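Local atomic coordinates of mucus binding protein (Lactobacillus reuteri, PDB entry 3I57), a protein that probably helps the bacterium adhere to mucus, this chain being one type 2 repeat of the large cell-wall protein, with an immunoglobulin-binding activity. Residues G107-A110 against A111-Q114; V125-D128 against V129-I132; P158-V162 against V163-S167. One frame throughout, in Å; residues are numbered along the deposited sequence.

Contact 1: residues G107-A110 against A111-Q114; sequences GTKA and AEDQ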
loop_
_atom_site.group_PDB
_atom_site.type_symbol
_atom_site.label_atom_id
_atom_site.label_comp_id
_atom_site.label_asym_id
_atom_site.label_seq_id
_atom_site.Cartn_x
_atom_site.Cartn_y
_atom_site.Cartn_z
ATOM N N GLY A 107 3.731 -42.629 -13.940
ATOM C CA GLY A 107 3.006 -41.385 -13.900
ATOM C C GLY A 107 1.541 -41.613 -13.654
ATOM O O GLY A 107 0.767 -40.647 -13.571
ATOM N N THR A 108 1.125 -42.870 -13.538
ATOM C CA THR A 108 -0.292 -43.082 -13.264
ATOM C C THR A 108 -0.576 -42.743 -11.797
ATOM O O THR A 108 0.316 -42.813 -10.929
ATOM C CB THR A 108 -0.838 -44.507 -13.622
ATOM O OG1 THR A 108 -0.341 -45.483 -12.709
ATOM C CG2 THR A 108 -0.488 -44.898 -15.053
ATOM N N LYS A 109 -1.821 -42.380 -11.534
ATOM C CA LYS A 109 -2.195 -41.841 -10.241
ATOM C C LYS A 109 -2.351 -42.914 -9.167
ATOM O O LYS A 109 -3.012 -43.931 -9.378
ATOM C CB LYS A 109 -3.506 -41.082 -10.372
ATOM C CG LYS A 109 -3.895 -40.375 -9.094
ATOM C CD LYS A 109 -5.174 -39.617 -9.298
ATOM C CE LYS A 109 -5.112 -38.259 -8.632
ATOM N NZ LYS A 109 -6.398 -37.565 -8.918
ATOM N N ALA A 110 -1.762 -42.672 -8.002
ATOM C CA ALA A 110 -1.829 -43.625 -6.891
ATOM C C ALA A 110 -2.821 -43.224 -5.800
ATOM O O ALA A 110 -3.424 -44.078 -5.167
ATOM C CB ALA A 110 -0.434 -43.826 -6.301
ATOM N N ALA A 111 -2.975 -41.925 -5.569
ATOM C CA ALA A 111 -3.862 -41.406 -4.531
ATOM C C ALA A 111 -4.192 -39.970 -4.877
ATOM O O ALA A 111 -3.543 -39.387 -5.744
ATOM C CB ALA A 111 -3.177 -41.471 -3.160
ATOM N N GLU A 112 -5.191 -39.395 -4.223
ATOM C CA GLU A 112 -5.548 -38.000 -4.508
ATOM C C GLU A 112 -4.527 -37.062 -3.887
ATOM O O GLU A 112 -3.962 -37.361 -2.843
ATOM C CB GLU A 112 -6.949 -37.657 -3.992
ATOM C CG GLU A 112 -8.085 -38.551 -4.558
ATOM C CD GLU A 112 -8.007 -38.724 -6.070
ATOM O OE1 GLU A 112 -7.948 -37.705 -6.784
ATOM O OE2 GLU A 112 -7.987 -39.883 -6.550
ATOM N N ASP A 113 -4.294 -35.938 -4.557
ATOM C CA ASP A 113 -3.411 -34.886 -4.077
ATOM C C ASP A 113 -3.758 -34.512 -2.639
ATOM O O ASP A 113 -4.931 -34.558 -2.246
ATOM C CB ASP A 113 -3.630 -33.617 -4.912
ATOM C CG ASP A 113 -3.079 -33.703 -6.324
ATOM O OD1 ASP A 113 -2.442 -34.721 -6.691
ATOM O OD2 ASP A 113 -3.273 -32.690 -7.059
ATOM N N GLN A 114 -2.746 -34.119 -1.867
ATOM C CA GLN A 114 -2.966 -33.410 -0.610
ATOM C C GLN A 114 -2.359 -32.032 -0.759
ATOM O O GLN A 114 -1.394 -31.854 -1.498
ATOM C CB GLN A 114 -2.277 -34.130 0.543
ATOM C CG GLN A 114 -3.024 -35.352 0.987
ATOM C CD GLN A 114 -2.382 -36.004 2.184
ATOM O OE1 GLN A 114 -1.923 -37.142 2.098
ATOM N NE2 GLN A 114 -2.338 -35.291 3.308
HETATM O O HOH W 1 -5.936 -35.477 -7.114
#
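Lys109 and Glu112 face each other across the corner at Ala111 and form a surface salt bridge. Lys109 NZ donates to Glu112 OE1 at 2.6 Å. The ammonium comes in on the syn side of that oxygen, but tilted 32° out of the carboxylate plane. The other oxygen is not gripped, as Glu112 OE2 stays 3.7 Å from Lys109 NZ. The two side chains cross at about a right angle. Glu112 starts off pointing away from Lys109, and a bend at its second torsion (chi2 -47°) folds the carboxylate back to the lysine tip.

A water adds a second link. Water 1 accepts from Lys109 NZ at 2.8 Å and from the backbone N of Asp113 at 3.1 Å. The lysine tip therefore holds both a carboxylate and a bridge to the backbone beyond the corner. The Asp113 carboxylate lies near but does not touch the ammonium. Its OD1 is instead hydrogen-bonded to His101. Its negative charge would probably add slightly to the pull on the ammonium.

Packing is the third kind of contact. The aliphatic part of Lys109 runs past the carbonyl of Ala111. Lys109 CG lies 3.5 Å from Ala111 O, and Lys109 CE lies equally near to it. The methyl of Ala110 touches Tyr104, and that of Ala111 touches Tyr102, both on strand 93-104.

Backbone bonds join Ala110 to Tyr102 and Gln114 to Val100, on either side of the corner at Ala111, where the short strand 109-110 gives way to strand 112-127. This is the return side of an antiparallel beta hairpin with strand 93-104, in the Muc B2-like part of the repeat.

Contact 2: residues V125-D128 against V129-I132; sequences VLDD and VTGI
Asp127 ends a strand and turns its side chain back over the loop that follows, against Val129 and Thr130. Its CB lies 3.4 Å from Thr130 OG1 and also touches the carbonyl oxygen of Ile132. Next out, Asp127 CG stays beside the same hydroxyl, and the two side chains cross at about a right angle. The first torsion explains the placement: CG is anti to the backbone N (chi1 178°), which brings OD1 to the backbone N-H groups of the loop.

Asp127 OD1 takes two of these. The backbone N of Val129 donates to OD1 at 2.8 Å and meets it nearly along its C-O axis. The N of Thr130 bonds to the same OD1 at 3.3 Å and comes from above the carboxylate plane. The first bond defines an Asx turn. Asp127 O also accepts from Gly131 N at 2.8 Å, so side chain and main chain of one residue together wrap the loop, as in an Asx motif. The loop joins strand 112-127 to strand 133-135 as an antiparallel hairpin. Asp127 N donates to Ile132 O at 2.9 Å, in a nearly straight bond (171°).

Asp127 OD2 serves other partners. It accepts from His75 ND1 on strand 67-80 and from water 2 at 3.0 Å, and that water also bonds to Thr130 OG1. Replacing Asp127 with an alanine takes away the carboxylate, so the loop N-H of Val129 would probably lose its side-chain partner, and His75 and water 2 theirs on the other oxygen.

Thr130 makes its own ST turn, with OG1 accepting from Ile132 N at 3.3 Å. Gly131 has a positive phi of 75°, where a side chain would jam against the carbonyl before it. Leu126 CD1 packs on Gly131 O.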
loop_
_atom_site.group_PDB
_atom_site.type_symbol
_atom_site.label_atom_id
_atom_site.label_comp_id
_atom_site.label_asym_id
_atom_site.label_seq_id
_atom_site.Cartn_x
_atom_site.Cartn_y
_atom_site.Cartn_z
ATOM N N VAL A 125 2.020 1.572 5.048
ATOM C CA VAL A 125 1.781 2.951 5.409
ATOM C C VAL A 125 0.735 3.483 4.432
ATOM O O VAL A 125 0.953 3.490 3.204
ATOM C CB VAL A 125 3.023 3.759 5.196
ATOM C CG1 VAL A 125 2.719 5.243 5.366
ATOM C CG2 VAL A 125 4.152 3.281 6.150
ATOM N N LEU A 126 -0.376 3.947 4.992
ATOM C CA LEU A 126 -1.502 4.414 4.215
ATOM C C LEU A 126 -1.305 5.897 3.934
ATOM O O LEU A 126 -0.918 6.663 4.811
ATOM C CB LEU A 126 -2.802 4.203 4.985
ATOM C CG LEU A 126 -4.010 4.940 4.445
ATOM C CD1 LEU A 126 -4.470 4.317 3.133
ATOM C CD2 LEU A 126 -5.109 4.949 5.534
ATOM N N ASP A 127 -1.515 6.262 2.678
ATOM C CA ASP A 127 -1.505 7.657 2.252
ATOM C C ASP A 127 -2.954 8.111 2.317
ATOM O O ASP A 127 -3.789 7.629 1.565
ATOM C CB ASP A 127 -0.975 7.697 0.818
ATOM C CG ASP A 127 -0.946 9.118 0.215
ATOM O OD1 ASP A 127 -1.808 9.938 0.564
ATOM O OD2 ASP A 127 -0.078 9.384 -0.644
ATOM N N ASP A 128 -3.244 9.014 3.246
ATOM C CA ASP A 128 -4.588 9.479 3.465
ATOM C C ASP A 128 -5.172 10.248 2.279
ATOM O O ASP A 128 -6.399 10.351 2.172
ATOM C CB ASP A 128 -4.637 10.353 4.713
ATOM C CG ASP A 128 -4.670 9.558 6.003
ATOM O OD1 ASP A 128 -4.963 8.330 6.009
ATOM O OD2 ASP A 128 -4.418 10.209 7.037
ATOM N N VAL A 129 -4.326 10.800 1.403
ATOM C CA VAL A 129 -4.855 11.557 0.244
ATOM C C VAL A 129 -5.373 10.620 -0.842
ATOM O O VAL A 129 -6.443 10.845 -1.419
ATOM C CB VAL A 129 -3.805 12.469 -0.383
ATOM C CG1 VAL A 129 -4.308 12.989 -1.750
ATOM C CG2 VAL A 129 -3.489 13.636 0.563
ATOM N N THR A 130 -4.604 9.574 -1.114
ATOM C CA THR A 130 -4.919 8.645 -2.193
ATOM C C THR A 130 -5.708 7.407 -1.732
ATOM O O THR A 130 -6.341 6.743 -2.560
ATOM C CB THR A 130 -3.657 8.179 -2.913
ATOM O OG1 THR A 130 -2.847 7.444 -1.991
ATOM C CG2 THR A 130 -2.850 9.397 -3.437
ATOM N N GLY A 131 -5.694 7.092 -0.440
ATOM C CA GLY A 131 -6.272 5.820 0.031
ATOM C C GLY A 131 -5.444 4.570 -0.239
ATOM O O GLY A 131 -5.852 3.449 0.093
ATOM N N ILE A 132 -4.263 4.759 -0.794
ATOM C CA ILE A 132 -3.373 3.658 -1.167
ATOM C C ILE A 132 -2.389 3.339 -0.051
ATOM O O ILE A 132 -1.767 4.245 0.542
ATOM C CB ILE A 132 -2.587 3.989 -2.449
ATOM C CG1 ILE A 132 -3.556 4.355 -3.583
ATOM C CG2 ILE A 132 -1.593 2.838 -2.842
ATOM C CD1 ILE A 132 -2.847 4.906 -4.873
HETATM O O HOH W 2 -0.299 7.028 -2.440
#

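Contact 3: residues P158-V162 against V163-S167; sequences PSEAV and VKRSS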
loop_
_atom_site.group_PDB
_atom_site.type_symbol
_atom_site.label_atom_id
_atom_site.label_comp_id
_atom_site.label_asym_id
_atom_site.label_seq_id
_atom_site.Cartn_x
_atom_site.Cartn_y
_atom_site.Cartn_z
ATOM N N PRO A 158 6.007 -45.400 -0.374
ATOM C CA PRO A 158 6.190 -44.080 -0.974
ATOM C C PRO A 158 7.659 -43.622 -0.936
ATOM O O PRO A 158 8.400 -44.009 -0.032
ATOM C CB PRO A 158 5.315 -43.196 -0.093
ATOM C CG PRO A 158 5.429 -43.832 1.289
ATOM C CD PRO A 158 5.505 -45.330 1.007
ATOM N N SER A 159 8.059 -42.789 -1.888
ATOM C CA SER A 159 9.403 -42.264 -1.968
ATOM C C SER A 159 9.690 -41.336 -0.795
ATOM O O SER A 159 10.839 -41.186 -0.385
ATOM C CB SER A 159 9.591 -41.498 -3.270
ATOM O OG SER A 159 8.560 -40.544 -3.428
ATOM N N GLU A 160 8.650 -40.722 -0.252
ATOM C CA GLU A 160 8.812 -39.872 0.921
ATOM C C GLU A 160 7.598 -40.065 1.793
ATOM O O GLU A 160 6.455 -39.874 1.347
ATOM C CB GLU A 160 8.972 -38.392 0.526
ATOM C CG GLU A 160 9.313 -37.494 1.721
ATOM C CD GLU A 160 9.671 -36.078 1.277
ATOM O OE1 GLU A 160 10.009 -35.243 2.145
ATOM O OE2 GLU A 160 9.585 -35.809 0.066
ATOM N N ALA A 161 7.836 -40.496 3.022
ATOM C CA ALA A 161 6.754 -40.881 3.890
ATOM C C ALA A 161 5.960 -39.696 4.421
ATOM O O ALA A 161 4.741 -39.759 4.509
ATOM C CB ALA A 161 7.267 -41.775 5.049
ATOM N N VAL A 162 6.668 -38.620 4.760
ATOM C CA VAL A 162 6.050 -37.417 5.286
ATOM C C VAL A 162 6.705 -36.248 4.578
ATOM O O VAL A 162 7.928 -36.110 4.604
ATOM C CB VAL A 162 6.227 -37.306 6.823
ATOM C CG1 VAL A 162 5.802 -35.961 7.321
ATOM C CG2 VAL A 162 5.381 -38.379 7.517
ATOM N N VAL A 163 5.891 -35.440 3.902
ATOM C CA VAL A 163 6.416 -34.304 3.144
ATOM C C VAL A 163 6.328 -33.028 3.972
ATOM O O VAL A 163 5.244 -32.587 4.317
ATOM C CB VAL A 163 5.644 -34.148 1.825
ATOM C CG1 VAL A 163 6.081 -32.910 1.087
ATOM C CG2 VAL A 163 5.860 -35.394 0.975
ATOM N N LYS A 164 7.490 -32.491 4.317
ATOM C CA LYS A 164 7.624 -31.241 5.048
ATOM C C LYS A 164 8.397 -30.265 4.188
ATOM O O LYS A 164 9.559 -30.499 3.826
ATOM C CB LYS A 164 8.377 -31.479 6.364
ATOM C CG LYS A 164 7.649 -32.456 7.314
ATOM C CD LYS A 164 8.434 -32.599 8.618
ATOM C CE LYS A 164 7.810 -33.625 9.558
ATOM N NZ LYS A 164 8.634 -34.866 9.691
ATOM N N ARG A 165 7.749 -29.173 3.817
ATOM C CA ARG A 165 8.446 -28.147 3.023
ATOM C C ARG A 165 8.058 -26.771 3.538
ATOM O O ARG A 165 7.122 -26.644 4.319
ATOM C CB ARG A 165 8.023 -28.230 1.547
ATOM C CG ARG A 165 8.310 -29.573 0.855
ATOM C CD ARG A 165 9.816 -29.770 0.596
ATOM N NE ARG A 165 10.005 -30.918 -0.289
ATOM C CZ ARG A 165 10.004 -32.185 0.136
ATOM N NH1 ARG A 165 9.881 -32.453 1.427
ATOM N NH2 ARG A 165 10.132 -33.183 -0.731
ATOM N N SER A 166 8.759 -25.751 3.054
ATOM C CA SER A 166 8.516 -24.365 3.441
ATOM C C SER A 166 8.520 -23.521 2.188
ATOM O O SER A 166 9.049 -23.940 1.146
ATOM C CB SER A 166 9.640 -23.871 4.348
ATOM O OG SER A 166 9.493 -24.524 5.599
ATOM N N SER A 167 7.935 -22.330 2.282
ATOM C CA SER A 167 8.068 -21.349 1.200
ATOM C C SER A 167 8.706 -20.063 1.733
ATOM O O SER A 167 8.473 -19.661 2.877
ATOM C CB SER A 167 6.718 -20.989 0.572
ATOM O OG SER A 167 6.200 -22.022 -0.267
HETATM O O HOH W 3 10.067 -33.891 4.396
#
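Glu160 and Arg165 meet in an end-on, two-pronged salt bridge beside the start of strand 162-168. That strand is the middle one of a three-stranded antiparallel sheet with strands 142-144 and 148-149. Arg165 NH1 donates to Glu160 OE1 at 2.9 Å, and Arg165 NH2 donates to Glu160 OE2 at 2.8 Å. Both bonds are nearly straight, and both oxygens are approached on their syn side. The carboxylate and guanidinium planes are only 22° apart, so the two flat groups lie edge to edge in nearly one plane.

The side chains come from opposite directions. Glu160 is fully extended, with CG anti to the backbone N (chi1 -173°). Arg165 folds back at chi2 (-72°) to reach it. Val163 supports the pair: its CG1 lies under one face of the guanidinium, offset towards the rim, and its CG2 is 3.9 Å from Glu160 OE2. Water 3 lies in the guanidinium plane and accepts from Lys164 N at 2.9 Å, while also bonding to Glu160 OE1. Farther round, Val162 CG1 touches Lys164 CE at 3.8 Å.

Beyond this, Val163 is held against Glu98 and Val100 of strand 93-104 and Val179 of strand 176-183. Ser150 OG bonds to Glu160 O and probably helps to place the glutamate. Arg165 NH1 has one more partner, Lys164 O at 3.1 Å, which it meets from above the carbonyl plane.

All three contacts are local and lie in the Muc B2-like part of the chain, away from the calcium site. They follow in series, and none nests in or crosses another. Contact 1 comes first, where the chain returns from strand 93-104 into strand 112-127. That strand then runs to contact 2, whose centre is about 47 Å from that of contact 1. There the loop 128-132 turns the chain into strand 133-135, beside strand 67-80 from the N-terminal part. The chain then returns to the end where contact 1 lies, and contact 3 leads from strand 156-158 into strand 162-168. Its centre is about 15 Å from that of contact 1, and the two do not touch.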